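Local coordinates for molybdenum cofactor biosynthesis protein C 2 (Mycobacterium tuberculosis, PDB 4FDF) that probably catalyses the conversion of (8S)-3',8-cyclo-7,8-dihydroguanosine 5'-triphosphate into cyclic pyranopterin monophosphate, releasing diphosphate, in molybdenum cofactor biosynthesis, at residues R37-A42 against M122-A127. Sequence-based numbering, arbitrary orientation.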
# COMPACT_ATOMS: atom_id res chain seq x y z
N ARG B 37 -5.05 19.53 -16.06
CA ARG B 37 -3.61 19.78 -15.96
C ARG B 37 -2.73 18.71 -16.60
O ARG B 37 -3.09 17.53 -16.66
CB ARG B 37 -3.19 19.94 -14.50
CG ARG B 37 -4.01 20.97 -13.76
CD ARG B 37 -3.44 21.30 -12.41
NE ARG B 37 -4.39 22.11 -11.66
CZ ARG B 37 -4.05 23.11 -10.84
NH1 ARG B 37 -2.77 23.44 -10.66
NH2 ARG B 37 -5.00 23.79 -10.21
N THR B 38 -1.57 19.15 -17.08
CA THR B 38 -0.55 18.23 -17.56
C THR B 38 0.85 18.63 -17.09
O THR B 38 1.21 19.82 -17.08
CB THR B 38 -0.63 18.01 -19.10
OG1 THR B 38 0.57 17.37 -19.56
CG2 THR B 38 -0.81 19.31 -19.83
N ALA B 39 1.62 17.62 -16.69
CA ALA B 39 3.01 17.85 -16.31
C ALA B 39 3.92 16.85 -16.99
O ALA B 39 3.55 15.70 -17.19
CB ALA B 39 3.18 17.79 -14.81
N VAL B 40 5.11 17.32 -17.35
CA VAL B 40 6.13 16.49 -17.97
C VAL B 40 7.44 16.62 -17.19
O VAL B 40 7.92 17.73 -16.90
CB VAL B 40 6.36 16.89 -19.47
CG1 VAL B 40 7.34 15.92 -20.15
CG2 VAL B 40 5.04 16.92 -20.24
N ALA B 41 8.02 15.47 -16.87
CA ALA B 41 9.29 15.41 -16.18
C ALA B 41 10.23 14.50 -16.97
O ALA B 41 9.77 13.64 -17.71
CB ALA B 41 9.10 14.88 -14.77
N ALA B 42 11.54 14.69 -16.79
CA ALA B 42 12.54 13.82 -17.42
C ALA B 42 13.65 13.43 -16.45
O ALA B 42 13.75 13.96 -15.33
CB ALA B 42 13.14 14.50 -18.66
N MET B 122 4.66 16.29 -9.27
CA MET B 122 5.22 15.31 -8.34
C MET B 122 5.09 13.88 -8.85
O MET B 122 6.04 13.08 -8.75
CB MET B 122 4.62 15.44 -6.93
CG MET B 122 5.09 16.68 -6.14
SD MET B 122 6.88 17.03 -6.22
CE MET B 122 7.61 15.43 -5.80
N GLU B 123 3.92 13.55 -9.38
CA GLU B 123 3.69 12.23 -9.94
C GLU B 123 4.55 11.99 -11.17
O GLU B 123 5.09 10.89 -11.34
CB GLU B 123 2.20 11.96 -10.22
CG GLU B 123 1.28 13.18 -10.19
CD GLU B 123 1.02 13.74 -8.79
OE1 GLU B 123 0.60 12.99 -7.89
OE2 GLU B 123 1.22 14.96 -8.61
N ALA B 124 4.69 13.01 -12.02
CA ALA B 124 5.59 12.92 -13.16
C ALA B 124 7.03 12.62 -12.72
O ALA B 124 7.69 11.74 -13.29
CB ALA B 124 5.53 14.19 -14.01
N LEU B 125 7.52 13.35 -11.72
CA LEU B 125 8.87 13.14 -11.17
C LEU B 125 9.04 11.76 -10.51
O LEU B 125 10.09 11.12 -10.65
CB LEU B 125 9.21 14.23 -10.16
CG LEU B 125 9.44 15.64 -10.71
CD1 LEU B 125 9.32 16.65 -9.58
CD2 LEU B 125 10.78 15.77 -11.43
N THR B 126 8.01 11.31 -9.80
CA THR B 126 7.99 10.01 -9.13
C THR B 126 8.08 8.85 -10.14
O THR B 126 8.86 7.90 -9.96
CB THR B 126 6.74 9.91 -8.21
OG1 THR B 126 6.84 10.90 -7.18
CG2 THR B 126 6.60 8.55 -7.58
N ALA B 127 7.29 8.95 -11.21
CA ALA B 127 7.30 8.00 -12.32
C ALA B 127 8.68 7.91 -12.97
O ALA B 127 9.23 6.83 -13.13
CB ALA B 127 6.24 8.38 -13.36
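Ala41 and Ala124 join segment 37-42 of strand 35-46 to segment 122-127 of helix 121-139, their CA atoms 5.4 Å apart, in a compact example of how small residues let a helix settle closely on a sheet. The two axes approach to 7.1 Å and run in roughly the same direction, at an angle of 31°. Strand alternation turns Ala39 and Ala41 toward the helix and Val40 away from it. The methyl of Ala124 points toward the strand: its CB lies 3.7 Å from Ala41 CB and 4.4 Å from Ala39 CB, so it sits nearer the former while touching both. Ala41 CB in turn lies against the helix backbone, 3.7 Å from Ala124 C. Leu125 adds a flank to this methyl contact. With CG anti to its carbonyl carbon (chi1 -70°), the branch bends back to the sheet and CD2 comes within 3.8 Å of Ala41 CB; Ile151 and Val153 of the adjacent strand also meet this leucine, and Tyr136 of the second subunit packs on it. Behind the interface, Met122 O accepts from Thr126 N and, at 2.8 Å, from Thr126 OG1, the two donors coming from opposite faces of the carbonyl plane. Such apolar helix-on-sheet packing is characteristic of the ferredoxin-like fold of MoaC, and the same helix turn carries Met122 and Glu123, which are predicted to bind substrate.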